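PDB 4X2H: NTF2 domain-containing protein from Chaetomium thermophilum, which is without an assigned function but has an NTF2-like fold and pairs with another protein, as NTF2-like subunits of nuclear transport complexes do. Local coordinates for residues K23-G28 with E57-M62; I46-R51 with H178-Y183; R86-C91 with R138-Y143; T126-V131 with H148-F153. One frame throughout, in Å; residues are numbered along the deposited sequence.

How the interactions relate
All four contacts lie in one NTF2-like unit. Interactions 2, 3 and 4 reach the same bent sheet; interaction 1 fixes a helix and a loop beside it. Interactions 2 and 4 are neighbours, with centres about 10 Å apart, and Asn150 N lies 2.8 Å from Arg181 O where strands 145-157 and 173-182 meet. Interactions 3 and 4 follow, with centres about 12 Å apart; Asp90 N lies 2.9 Å from Ser128 O. The centres of interactions 1 and 2 are about 14 Å apart, and Trp59 joins them by packing on Ile48. Interactions 2 and 4 line the surface that receives the other protein. Interaction 3, its centre about 19 Å from the chain's centre, holds a surface loop.

Interaction 1 (K23-G28 with E57-M62)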
loop_
_atom_site.group_PDB
_atom_site.type_symbol
_atom_site.label_atom_id
_atom_site.label_comp_id
_atom_site.label_asym_id
_atom_site.label_seq_id
_atom_site.Cartn_x
_atom_site.Cartn_y
_atom_site.Cartn_z
ATOM N N LYS B 23 -15.307 -6.344 16.270
ATOM C CA LYS B 23 -15.562 -4.963 16.665
ATOM C C LYS B 23 -15.476 -4.058 15.439
ATOM O O LYS B 23 -14.844 -4.417 14.449
ATOM C CB LYS B 23 -14.566 -4.530 17.737
ATOM C CG LYS B 23 -14.781 -5.224 19.075
ATOM C CD LYS B 23 -13.606 -5.010 20.012
ATOM C CE LYS B 23 -13.837 -5.698 21.350
ATOM N NZ LYS B 23 -12.589 -5.754 22.159
ATOM N N PRO B 24 -16.120 -2.883 15.495
ATOM C CA PRO B 24 -16.134 -1.988 14.330
ATOM C C PRO B 24 -14.816 -1.247 14.113
ATOM O O PRO B 24 -14.122 -0.929 15.080
ATOM C CB PRO B 24 -17.259 -1.004 14.660
ATOM C CG PRO B 24 -17.303 -0.977 16.144
ATOM C CD PRO B 24 -16.946 -2.364 16.600
ATOM N N VAL B 25 -14.484 -0.978 12.852
ATOM C CA VAL B 25 -13.287 -0.207 12.519
ATOM C C VAL B 25 -13.627 1.182 11.974
ATOM O O VAL B 25 -12.732 1.935 11.608
ATOM C CB VAL B 25 -12.402 -0.946 11.486
ATOM C CG1 VAL B 25 -11.815 -2.210 12.094
ATOM C CG2 VAL B 25 -13.186 -1.270 10.219
ATOM N N ALA B 26 -14.913 1.525 11.939
ATOM C CA ALA B 26 -15.353 2.789 11.344
ATOM C C ALA B 26 -14.731 4.011 12.027
ATOM O O ALA B 26 -14.530 5.052 11.394
ATOM C CB ALA B 26 -16.871 2.886 11.386
ATOM N N SER B 27 -14.422 3.888 13.312
ATOM C CA SER B 27 -13.839 4.998 14.056
ATOM C C SER B 27 -12.412 5.301 13.592
ATOM O O SER B 27 -11.851 6.344 13.937
ATOM C CB SER B 27 -13.845 4.703 15.557
ATOM O OG SER B 27 -12.874 3.730 15.891
ATOM N N GLY B 28 -11.837 4.397 12.805
ATOM C CA GLY B 28 -10.491 4.581 12.287
ATOM C C GLY B 28 -10.434 5.349 10.975
ATOM O O GLY B 28 -9.354 5.564 10.427
ATOM N N GLU B 57 -19.160 2.560 7.813
ATOM C CA GLU B 57 -20.229 1.825 8.483
ATOM C C GLU B 57 -20.697 0.642 7.643
ATOM O O GLU B 57 -20.965 -0.439 8.172
ATOM C CB GLU B 57 -21.415 2.747 8.784
ATOM C CG GLU B 57 -21.209 3.669 9.987
ATOM C CD GLU B 57 -20.270 4.831 9.707
ATOM O OE1 GLU B 57 -19.852 5.492 10.682
ATOM O OE2 GLU B 57 -19.953 5.096 8.525
ATOM N N GLU B 58 -20.795 0.847 6.332
ATOM C CA GLU B 58 -21.212 -0.227 5.439
ATOM C C GLU B 58 -20.144 -1.315 5.386
ATOM O O GLU B 58 -20.458 -2.506 5.367
ATOM C CB GLU B 58 -21.500 0.306 4.033
ATOM C CG GLU B 58 -21.984 -0.772 3.073
ATOM C CD GLU B 58 -22.378 -0.230 1.712
ATOM O OE1 GLU B 58 -22.584 -1.049 0.790
ATOM O OE2 GLU B 58 -22.484 1.008 1.560
ATOM N N TRP B 59 -18.882 -0.901 5.368
ATOM C CA TRP B 59 -17.764 -1.838 5.404
ATOM C C TRP B 59 -17.822 -2.697 6.666
ATOM O O TRP B 59 -17.605 -3.904 6.603
ATOM C CB TRP B 59 -16.445 -1.065 5.304
ATOM C CG TRP B 59 -15.181 -1.843 5.578
ATOM C CD1 TRP B 59 -14.138 -1.440 6.362
ATOM C CD2 TRP B 59 -14.815 -3.131 5.060
ATOM N NE1 TRP B 59 -13.151 -2.390 6.368
ATOM C CE2 TRP B 59 -13.539 -3.440 5.576
ATOM C CE3 TRP B 59 -15.438 -4.051 4.211
ATOM C CZ2 TRP B 59 -12.881 -4.628 5.279
ATOM C CZ3 TRP B 59 -14.784 -5.237 3.923
ATOM C CH2 TRP B 59 -13.516 -5.510 4.447
ATOM N N ASP B 60 -18.136 -2.089 7.808
ATOM C CA ASP B 60 -18.315 -2.854 9.043
ATOM C C ASP B 60 -19.435 -3.889 8.892
ATOM O O ASP B 60 -19.332 -5.017 9.389
ATOM C CB ASP B 60 -18.617 -1.921 10.222
ATOM C CG ASP B 60 -17.356 -1.432 10.930
ATOM O OD1 ASP B 60 -16.379 -2.206 11.024
ATOM O OD2 ASP B 60 -17.345 -0.274 11.404
ATOM N N THR B 61 -20.500 -3.513 8.191
ATOM C CA THR B 61 -21.626 -4.420 7.979
ATOM C C THR B 61 -21.227 -5.577 7.066
ATOM O O THR B 61 -21.618 -6.725 7.290
ATOM C CB THR B 61 -22.835 -3.678 7.383
ATOM O OG1 THR B 61 -23.287 -2.690 8.315
ATOM C CG2 THR B 61 -23.982 -4.637 7.083
ATOM N N MET B 62 -20.441 -5.271 6.039
ATOM C CA MET B 62 -19.962 -6.290 5.113
ATOM C C MET B 62 -19.076 -7.306 5.830
ATOM O O MET B 62 -19.139 -8.508 5.548
ATOM C CB MET B 62 -19.204 -5.635 3.957
ATOM C CG MET B 62 -20.099 -4.802 3.051
ATOM S SD MET B 62 -19.197 -3.711 1.934
ATOM C CE MET B 62 -18.354 -4.896 0.896
#
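Asp60 meets Val25 and Ala26 through hydrogen bonds from their backbone amides. Val25 N gives the straighter bond, 2.9 Å to Asp60 OD1 with an N-H...O angle of 166°, and uses the syn lone pair. The bond from Ala26 N to Asp60 OD2, at 3.1 Å, is weak. One carboxylate thus spans two successive amides, where the loop enters the 3-10 segment 26-28. This ties the loop after helix 3-20 to helix 56-66, beside the bent sheet of the NTF2-like fold. Close carbon contacts flank the carboxylate: Pro24 CB and Ala26 CB lie 3.3 and 3.2 Å from Asp60 OD2. The apolar contact is between Val25 and Trp59. Val25 CG2 comes obliquely to the indole, 4.0 Å from Trp59 CD1, while Trp59 NE1 bonds to Tyr15 OH. At the outer end, Glu57 folds back at chi2 (75°). That brings its OE1 to 4.0 Å from Ala26 CB, and OE1 takes a hydrogen bond from Asn32.

Interaction 2 (I46-R51 with H178-Y183); sequences ITINGR and HKYRAY
Ile46, Thr47 and Ile48 pair in parallel with His178, Lys179 and Tyr180, the strand axes 4.8 Å apart and 5° from exact alignment. Both backbone polar atoms of Thr47 are used. Its N gives to His178 O at 2.9 Å, and its O takes Tyr180 N at 2.8 Å. Asn49 N continues the pattern to Tyr180 O. Here the first strand leaves in a type I' turn from Ile48 to Arg51, the tight hairpin between strands 45-48 and 51-53 at one edge of the NTF2-like sheet. The Asn49 side chain carries the pairing one step further: Ala182 N meets OD1 at 2.9 Å, in the carbonyl plane on a lone pair. Arg181 bends at chi2 (-75°) and lays one guanidinium face over the Asn49-Gly50 peptide, with CZ 3.5 Å from Asn49 C. Its NE pairs with an acidic side chain of the other protein. On the sheet face of Ile46, Ile48, His178 and Tyr180, Ile48 CD1 packs 3.6 Å from Tyr180 CB and reaches His178, whose NE2 bonds to Asp151. On the opposite face Thr47 and Lys179 lie side by side. A water joins Thr47 OG1 to Lys179 NZ, which also bonds to a polar side chain of the other protein.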
loop_
_atom_site.group_PDB
_atom_site.type_symbol
_atom_site.label_atom_id
_atom_site.label_comp_id
_atom_site.label_asym_id
_atom_site.label_seq_id
_atom_site.Cartn_x
_atom_site.Cartn_y
_atom_site.Cartn_z
ATOM N N ILE B 46 -13.240 4.111 -0.218
ATOM C CA ILE B 46 -13.147 2.702 0.156
ATOM C C ILE B 46 -13.534 1.799 -1.012
ATOM O O ILE B 46 -14.625 1.923 -1.568
ATOM C CB ILE B 46 -14.055 2.376 1.358
ATOM C CG1 ILE B 46 -13.734 3.302 2.538
ATOM C CG2 ILE B 46 -13.890 0.924 1.779
ATOM C CD1 ILE B 46 -14.733 3.214 3.675
ATOM N N THR B 47 -12.631 0.892 -1.367
ATOM C CA THR B 47 -12.891 -0.111 -2.399
ATOM C C THR B 47 -12.647 -1.483 -1.795
ATOM O O THR B 47 -11.559 -1.758 -1.303
ATOM C CB THR B 47 -11.995 0.086 -3.636
ATOM O OG1 THR B 47 -11.993 1.470 -4.012
ATOM C CG2 THR B 47 -12.496 -0.754 -4.804
ATOM N N ILE B 48 -13.668 -2.336 -1.827
ATOM C CA ILE B 48 -13.586 -3.670 -1.240
ATOM C C ILE B 48 -13.749 -4.712 -2.339
ATOM O O ILE B 48 -14.850 -4.901 -2.859
ATOM C CB ILE B 48 -14.666 -3.884 -0.156
ATOM C CG1 ILE B 48 -14.582 -2.798 0.925
ATOM C CG2 ILE B 48 -14.546 -5.276 0.460
ATOM C CD1 ILE B 48 -13.248 -2.730 1.661
ATOM N N ASN B 49 -12.650 -5.378 -2.686
ATOM C CA ASN B 49 -12.635 -6.348 -3.776
ATOM C C ASN B 49 -13.243 -5.742 -5.038
ATOM O O ASN B 49 -13.968 -6.408 -5.770
ATOM C CB ASN B 49 -13.379 -7.626 -3.379
ATOM C CG ASN B 49 -12.483 -8.643 -2.699
ATOM O OD1 ASN B 49 -11.262 -8.510 -2.689
ATOM N ND2 ASN B 49 -13.087 -9.681 -2.148
ATOM N N GLY B 50 -12.955 -4.465 -5.269
ATOM C CA GLY B 50 -13.368 -3.796 -6.490
ATOM C C GLY B 50 -14.726 -3.127 -6.415
ATOM O O GLY B 50 -15.161 -2.496 -7.378
ATOM N N ARG B 51 -15.399 -3.256 -5.277
ATOM C CA ARG B 51 -16.665 -2.565 -5.061
ATOM C C ARG B 51 -16.437 -1.293 -4.250
ATOM O O ARG B 51 -15.916 -1.350 -3.138
ATOM C CB ARG B 51 -17.658 -3.469 -4.334
ATOM C CG ARG B 51 -19.048 -2.862 -4.185
ATOM C CD ARG B 51 -19.938 -3.751 -3.340
ATOM N NE ARG B 51 -20.473 -3.047 -2.181
ATOM C CZ ARG B 51 -21.083 -3.638 -1.158
ATOM N NH1 ARG B 51 -21.239 -4.956 -1.137
ATOM N NH2 ARG B 51 -21.533 -2.907 -0.149
ATOM N N HIS B 178 -8.745 3.474 1.374
ATOM C CA HIS B 178 -8.598 2.077 1.727
ATOM C C HIS B 178 -8.999 1.224 0.539
ATOM O O HIS B 178 -10.096 1.385 0.013
ATOM C CB HIS B 178 -9.461 1.739 2.944
ATOM C CG HIS B 178 -9.474 0.286 3.305
ATOM N ND1 HIS B 178 -10.485 -0.279 4.049
ATOM C CD2 HIS B 178 -8.602 -0.713 3.033
ATOM C CE1 HIS B 178 -10.237 -1.567 4.220
ATOM N NE2 HIS B 178 -9.102 -1.856 3.612
ATOM N N LYS B 179 -8.097 0.348 0.107
ATOM C CA LYS B 179 -8.426 -0.674 -0.878
ATOM C C LYS B 179 -8.130 -2.046 -0.309
ATOM O O LYS B 179 -7.022 -2.316 0.158
ATOM C CB LYS B 179 -7.647 -0.492 -2.177
ATOM C CG LYS B 179 -7.782 0.869 -2.809
ATOM C CD LYS B 179 -6.930 0.944 -4.062
ATOM C CE LYS B 179 -7.089 2.269 -4.777
ATOM N NZ LYS B 179 -8.511 2.541 -5.121
ATOM N N TYR B 180 -9.134 -2.909 -0.376
ATOM C CA TYR B 180 -9.028 -4.275 0.109
ATOM C C TYR B 180 -9.121 -5.241 -1.052
ATOM O O TYR B 180 -9.976 -5.089 -1.924
ATOM C CB TYR B 180 -10.131 -4.550 1.125
ATOM C CG TYR B 180 -10.240 -5.982 1.590
ATOM C CD1 TYR B 180 -10.997 -6.904 0.882
ATOM C CD2 TYR B 180 -9.615 -6.400 2.752
ATOM C CE1 TYR B 180 -11.117 -8.207 1.315
ATOM C CE2 TYR B 180 -9.730 -7.702 3.197
ATOM C CZ TYR B 180 -10.478 -8.600 2.476
ATOM O OH TYR B 180 -10.589 -9.895 2.925
ATOM N N ARG B 181 -8.227 -6.224 -1.056
ATOM C CA ARG B 181 -8.272 -7.319 -2.015
ATOM C C ARG B 181 -8.003 -8.633 -1.310
ATOM O O ARG B 181 -7.071 -8.744 -0.516
ATOM C CB ARG B 181 -7.255 -7.115 -3.137
ATOM C CG ARG B 181 -7.727 -6.185 -4.238
ATOM C CD ARG B 181 -8.761 -6.880 -5.127
ATOM N NE ARG B 181 -9.325 -5.980 -6.126
ATOM C CZ ARG B 181 -10.354 -6.290 -6.908
ATOM N NH1 ARG B 181 -10.937 -7.480 -6.805
ATOM N NH2 ARG B 181 -10.801 -5.412 -7.795
ATOM N N ALA B 182 -8.834 -9.623 -1.607
ATOM C CA ALA B 182 -8.634 -10.967 -1.106
ATOM C C ALA B 182 -9.000 -11.943 -2.211
ATOM O O ALA B 182 -9.943 -11.706 -2.966
ATOM C CB ALA B 182 -9.464 -11.208 0.143
ATOM N N TYR B 183 -8.239 -13.025 -2.322
ATOM C CA TYR B 183 -8.463 -14.003 -3.380
ATOM C C TYR B 183 -7.801 -15.325 -3.030
ATOM O O TYR B 183 -7.000 -15.388 -2.096
ATOM C CB TYR B 183 -7.930 -13.478 -4.713
ATOM C CG TYR B 183 -6.559 -12.851 -4.604
ATOM C CD1 TYR B 183 -5.412 -13.628 -4.638
ATOM C CD2 TYR B 183 -6.413 -11.476 -4.451
ATOM C CE1 TYR B 183 -4.159 -13.056 -4.531
ATOM C CE2 TYR B 183 -5.169 -10.898 -4.347
ATOM C CZ TYR B 183 -4.043 -11.689 -4.387
ATOM O OH TYR B 183 -2.800 -11.109 -4.280
ATOM O OXT TYR B 183 -8.057 -16.353 -3.668
HETATM O O HOH W 1 -10.317 3.086 -2.509
HETATM O O HOH W 2 -10.543 -3.216 -4.002
#

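Interaction 3 (R86-C91 with R138-Y143)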
loop_
_atom_site.group_PDB
_atom_site.type_symbol
_atom_site.label_atom_id
_atom_site.label_comp_id
_atom_site.label_asym_id
_atom_site.label_seq_id
_atom_site.Cartn_x
_atom_site.Cartn_y
_atom_site.Cartn_z
ATOM N N ARG B 86 -10.773 -15.262 10.335
ATOM C CA ARG B 86 -9.596 -14.772 11.047
ATOM C C ARG B 86 -8.583 -14.198 10.072
ATOM O O ARG B 86 -8.194 -14.863 9.114
ATOM C CB ARG B 86 -8.946 -15.887 11.872
ATOM C CG ARG B 86 -7.862 -15.378 12.823
ATOM C CD ARG B 86 -7.157 -16.509 13.558
ATOM N NE ARG B 86 -6.008 -17.056 12.828
ATOM C CZ ARG B 86 -5.880 -18.324 12.434
ATOM N NH1 ARG B 86 -6.835 -19.218 12.665
ATOM N NH2 ARG B 86 -4.784 -18.706 11.791
ATOM N N TYR B 87 -8.170 -12.954 10.323
ATOM C CA TYR B 87 -7.107 -12.320 9.556
ATOM C C TYR B 87 -5.768 -12.450 10.264
ATOM O O TYR B 87 -5.638 -12.091 11.434
ATOM C CB TYR B 87 -7.427 -10.839 9.319
ATOM C CG TYR B 87 -8.558 -10.616 8.345
ATOM C CD1 TYR B 87 -9.882 -10.712 8.750
ATOM C CD2 TYR B 87 -8.302 -10.310 7.017
ATOM C CE1 TYR B 87 -10.917 -10.510 7.853
ATOM C CE2 TYR B 87 -9.327 -10.109 6.120
ATOM C CZ TYR B 87 -10.632 -10.212 6.543
ATOM O OH TYR B 87 -11.660 -10.014 5.653
ATOM N N ASP B 88 -4.774 -12.954 9.539
ATOM C CA ASP B 88 -3.406 -13.068 10.034
ATOM C C ASP B 88 -2.507 -12.178 9.202
ATOM O O ASP B 88 -2.375 -12.395 8.003
ATOM C CB ASP B 88 -2.903 -14.514 9.953
ATOM C CG ASP B 88 -3.483 -15.410 11.032
ATOM O OD1 ASP B 88 -4.363 -14.957 11.792
ATOM O OD2 ASP B 88 -3.055 -16.583 11.108
ATOM N N VAL B 89 -1.896 -11.176 9.831
ATOM C CA VAL B 89 -0.996 -10.277 9.123
ATOM C C VAL B 89 0.391 -10.900 9.014
ATOM O O VAL B 89 0.960 -11.343 10.013
ATOM C CB VAL B 89 -0.891 -8.909 9.831
ATOM C CG1 VAL B 89 0.107 -8.011 9.122
ATOM C CG2 VAL B 89 -2.253 -8.247 9.890
ATOM N N ASP B 90 0.926 -10.922 7.797
ATOM C CA ASP B 90 2.236 -11.509 7.531
ATOM C C ASP B 90 3.302 -10.441 7.328
ATOM O O ASP B 90 4.469 -10.649 7.652
ATOM C CB ASP B 90 2.175 -12.411 6.295
ATOM C CG ASP B 90 1.487 -13.737 6.570
ATOM O OD1 ASP B 90 1.647 -14.281 7.682
ATOM O OD2 ASP B 90 0.788 -14.239 5.664
ATOM N N CYS B 91 2.903 -9.297 6.784
ATOM C CA CYS B 91 3.841 -8.200 6.587
ATOM C C CYS B 91 3.121 -6.890 6.345
ATOM O O CYS B 91 1.961 -6.868 5.939
ATOM C CB CYS B 91 4.779 -8.495 5.411
ATOM S SG CYS B 91 3.962 -8.616 3.794
ATOM N N ARG B 138 -6.476 -20.883 16.496
ATOM C CA ARG B 138 -5.024 -20.731 16.396
ATOM C C ARG B 138 -4.407 -21.636 15.338
ATOM O O ARG B 138 -3.189 -21.815 15.306
ATOM C CB ARG B 138 -4.371 -21.014 17.747
ATOM C CG ARG B 138 -4.898 -20.152 18.871
ATOM C CD ARG B 138 -4.040 -20.302 20.106
ATOM N NE ARG B 138 -4.802 -20.090 21.332
ATOM C CZ ARG B 138 -4.332 -20.336 22.550
ATOM N NH1 ARG B 138 -5.096 -20.117 23.611
ATOM N NH2 ARG B 138 -3.101 -20.804 22.709
ATOM N N SER B 139 -5.243 -22.198 14.470
ATOM C CA SER B 139 -4.770 -23.122 13.450
ATOM C C SER B 139 -4.623 -22.442 12.096
ATOM O O SER B 139 -5.435 -21.595 11.730
ATOM C CB SER B 139 -5.723 -24.309 13.327
ATOM O OG SER B 139 -5.379 -25.109 12.212
ATOM N N THR B 140 -3.579 -22.820 11.364
ATOM C CA THR B 140 -3.387 -22.367 9.991
ATOM C C THR B 140 -3.546 -23.511 8.990
ATOM O O THR B 140 -3.246 -23.336 7.809
ATOM C CB THR B 140 -1.993 -21.735 9.792
ATOM O OG1 THR B 140 -0.976 -22.683 10.141
ATOM C CG2 THR B 140 -1.834 -20.481 10.647
ATOM N N ASP B 141 -4.015 -24.673 9.447
ATOM C CA ASP B 141 -4.091 -25.843 8.567
ATOM C C ASP B 141 -5.455 -26.541 8.490
ATOM O O ASP B 141 -5.663 -27.349 7.586
ATOM C CB ASP B 141 -3.030 -26.871 8.982
ATOM C CG ASP B 141 -2.994 -27.111 10.477
ATOM O OD1 ASP B 141 -4.074 -27.208 11.096
ATOM O OD2 ASP B 141 -1.879 -27.204 11.033
ATOM N N ASP B 142 -6.379 -26.244 9.405
ATOM C CA ASP B 142 -7.676 -26.932 9.401
ATOM C C ASP B 142 -8.818 -26.047 8.891
ATOM O O ASP B 142 -9.989 -26.327 9.134
ATOM C CB ASP B 142 -7.992 -27.477 10.806
ATOM C CG ASP B 142 -8.428 -26.403 11.792
ATOM O OD1 ASP B 142 -8.254 -25.195 11.520
ATOM O OD2 ASP B 142 -8.944 -26.786 12.863
ATOM N N TYR B 143 -8.471 -24.991 8.162
ATOM C CA TYR B 143 -9.460 -24.100 7.564
ATOM C C TYR B 143 -10.317 -24.775 6.496
ATOM O O TYR B 143 -9.962 -25.828 5.968
ATOM C CB TYR B 143 -8.766 -22.895 6.939
ATOM C CG TYR B 143 -7.738 -23.262 5.893
ATOM C CD1 TYR B 143 -8.109 -23.488 4.572
ATOM C CD2 TYR B 143 -6.396 -23.379 6.225
ATOM C CE1 TYR B 143 -7.170 -23.821 3.611
ATOM C CE2 TYR B 143 -5.449 -23.712 5.273
ATOM C CZ TYR B 143 -5.843 -23.933 3.969
ATOM O OH TYR B 143 -4.904 -24.257 3.020
#
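Arg86 reaches from strand 83-96 to Ser139 and Thr140 in the loop between strands 122-135 and 145-157. From CB, which points toward the loop, the chain runs extended through CG, with CG anti to the backbone N (chi1 -170°). The side chain touches Tyr132 and Asn20; the chain bends at chi3 (88°). NE then turns back to its own strand and gives to Asp88 OD1 at 2.9 Å. NH2 adds a bond of 2.8 Å to Asp88 OD2, so the side-on pair is a salt bridge. NH1 meets Ser139 O at 2.9 Å, and NH2 shares that oxygen at 3.0 Å. Both come from the same face of the Ser139 carbonyl plane. Thr140 CG2 sits at the guanidinium edge, 3.6 Å from NH2. In the loop, Ser139 OG accepts from the N of Asp141 and of Asp142, an ST turn and ST motif. Four bonds near its plane fix the rotation of the guanidinium. Asp88 probably balances the charge of Arg86, while NH1 and NH2 also grip a neutral carbonyl of a surface loop.

Interaction 4 (T126-V131 with H148-F153)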
loop_
_atom_site.group_PDB
_atom_site.type_symbol
_atom_site.label_atom_id
_atom_site.label_comp_id
_atom_site.label_asym_id
_atom_site.label_seq_id
_atom_site.Cartn_x
_atom_site.Cartn_y
_atom_site.Cartn_z
ATOM N N THR B 126 0.817 -0.527 3.105
ATOM C CA THR B 126 0.391 -1.777 2.482
ATOM C C THR B 126 0.522 -2.912 3.494
ATOM O O THR B 126 1.492 -2.974 4.251
ATOM C CB THR B 126 1.203 -2.097 1.206
ATOM O OG1 THR B 126 0.729 -3.319 0.632
ATOM C CG2 THR B 126 2.689 -2.220 1.507
ATOM N N VAL B 127 -0.478 -3.788 3.511
ATOM C CA VAL B 127 -0.537 -4.893 4.461
ATOM C C VAL B 127 -0.926 -6.144 3.713
ATOM O O VAL B 127 -1.834 -6.115 2.886
ATOM C CB VAL B 127 -1.559 -4.650 5.588
ATOM C CG1 VAL B 127 -1.505 -5.782 6.605
ATOM C CG2 VAL B 127 -1.319 -3.300 6.261
ATOM N N SER B 128 -0.252 -7.246 4.011
ATOM C CA SER B 128 -0.573 -8.512 3.373
ATOM C C SER B 128 -0.592 -9.633 4.396
ATOM O O SER B 128 0.078 -9.570 5.427
ATOM C CB SER B 128 0.426 -8.821 2.256
ATOM O OG SER B 128 0.307 -7.872 1.206
ATOM N N GLY B 129 -1.385 -10.656 4.108
ATOM C CA GLY B 129 -1.510 -11.779 5.011
ATOM C C GLY B 129 -2.523 -12.770 4.492
ATOM O O GLY B 129 -2.808 -12.799 3.293
ATOM N N SER B 130 -3.072 -13.574 5.397
ATOM C CA SER B 130 -4.052 -14.582 5.032
ATOM C C SER B 130 -5.370 -14.352 5.757
ATOM O O SER B 130 -5.403 -13.796 6.860
ATOM C CB SER B 130 -3.526 -15.983 5.350
ATOM O OG SER B 130 -2.326 -16.258 4.643
ATOM N N VAL B 131 -6.448 -14.775 5.110
ATOM C CA VAL B 131 -7.768 -14.825 5.723
ATOM C C VAL B 131 -8.159 -16.285 5.857
ATOM O O VAL B 131 -8.218 -16.999 4.858
ATOM C CB VAL B 131 -8.844 -14.111 4.890
ATOM C CG1 VAL B 131 -10.075 -13.839 5.750
ATOM C CG2 VAL B 131 -8.312 -12.835 4.275
ATOM N N HIS B 148 -5.490 -15.209 0.372
ATOM C CA HIS B 148 -4.457 -14.207 0.561
ATOM C C HIS B 148 -5.149 -12.852 0.531
ATOM O O HIS B 148 -6.034 -12.651 -0.292
ATOM C CB HIS B 148 -3.391 -14.308 -0.535
ATOM C CG HIS B 148 -2.285 -13.312 -0.393
ATOM N ND1 HIS B 148 -1.347 -13.379 0.616
ATOM C CD2 HIS B 148 -1.967 -12.221 -1.131
ATOM C CE1 HIS B 148 -0.503 -12.369 0.496
ATOM N NE2 HIS B 148 -0.855 -11.654 -0.558
ATOM N N PHE B 149 -4.793 -11.937 1.431
ATOM C CA PHE B 149 -5.321 -10.583 1.327
ATOM C C PHE B 149 -4.208 -9.574 1.234
ATOM O O PHE B 149 -3.093 -9.794 1.711
ATOM C CB PHE B 149 -6.254 -10.230 2.498
ATOM C CG PHE B 149 -5.550 -9.829 3.766
ATOM C CD1 PHE B 149 -5.238 -10.771 4.725
ATOM C CD2 PHE B 149 -5.244 -8.497 4.023
ATOM C CE1 PHE B 149 -4.605 -10.414 5.902
ATOM C CE2 PHE B 149 -4.612 -8.131 5.198
ATOM C CZ PHE B 149 -4.296 -9.095 6.143
ATOM N N ASN B 150 -4.539 -8.474 0.573
ATOM C CA ASN B 150 -3.668 -7.331 0.436
ATOM C C ASN B 150 -4.507 -6.083 0.668
ATOM O O ASN B 150 -5.474 -5.834 -0.052
ATOM C CB ASN B 150 -3.007 -7.322 -0.946
ATOM C CG ASN B 150 -2.199 -6.070 -1.202
ATOM O OD1 ASN B 150 -2.342 -5.435 -2.243
ATOM N ND2 ASN B 150 -1.346 -5.708 -0.253
ATOM N N ASP B 151 -4.154 -5.341 1.715
ATOM C CA ASP B 151 -4.802 -4.084 2.072
ATOM C C ASP B 151 -3.851 -2.935 1.783
ATOM O O ASP B 151 -2.663 -3.042 2.060
ATOM C CB ASP B 151 -5.171 -4.058 3.565
ATOM C CG ASP B 151 -6.638 -4.351 3.833
ATOM O OD1 ASP B 151 -7.497 -4.051 2.979
ATOM O OD2 ASP B 151 -6.933 -4.869 4.937
ATOM N N VAL B 152 -4.361 -1.843 1.225
ATOM C CA VAL B 152 -3.588 -0.612 1.175
ATOM C C VAL B 152 -4.412 0.522 1.767
ATOM O O VAL B 152 -5.627 0.588 1.585
ATOM C CB VAL B 152 -3.120 -0.250 -0.262
ATOM C CG1 VAL B 152 -2.114 -1.287 -0.772
ATOM C CG2 VAL B 152 -4.300 -0.083 -1.208
ATOM N N PHE B 153 -3.734 1.388 2.511
ATOM C CA PHE B 153 -4.364 2.516 3.184
ATOM C C PHE B 153 -3.592 3.784 2.916
ATOM O O PHE B 153 -2.363 3.760 2.838
ATOM C CB PHE B 153 -4.413 2.327 4.702
ATOM C CG PHE B 153 -5.102 1.080 5.158
ATOM C CD1 PHE B 153 -4.386 -0.086 5.352
ATOM C CD2 PHE B 153 -6.457 1.088 5.449
ATOM C CE1 PHE B 153 -5.004 -1.221 5.805
ATOM C CE2 PHE B 153 -7.084 -0.049 5.897
ATOM C CZ PHE B 153 -6.361 -1.208 6.079
HETATM O O HOH W 3 0.102 -3.568 -2.336
HETATM O O HOH W 4 0.282 -9.268 -1.164
HETATM O O HOH W 5 -1.636 -15.800 2.193
#
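Phe149 lies across Gly129, and the two are also joined by backbone hydrogen bonds. The ring has one face over Gly129 N, and its CE1 is 3.4 Å from Gly129 C. It gets there because CG stands between the backbone N and the carbonyl carbon (chi1 80°). Val131 CG2 packs on the same ring, 3.7 Å from CD1. Val127 and Asp151 form the next hydrogen-bonded pair, with Val127 N to Asp151 O and Asp151 N to Val127 O both 2.7 Å. Val127 O also accepts from Asn150 ND2 at 3.2 Å, the donor well above the carbonyl plane. The same ND2 gives a weak bond to Ser128 OG. His148 is linked through water at both ring nitrogens. One water joins NE2 to Ser128 OG, and another joins ND1 to Ser130 OG, each in the plane of the ring.

Further out, the two faces differ. Val127, Phe149 and Asp151 face helix 3-20, where Tyr16 meets the Phe149 ring and bonds to Asp151 OD2. Thr126, Ser128, Asn150 and Val152 face the other protein. A polar side chain of that protein bonds to Asn150 OD1, and one of its rings stacks on His148. This antiparallel hairpin, with helix on one face and a partner chain on the other, is typical of dimeric NTF2-like folds.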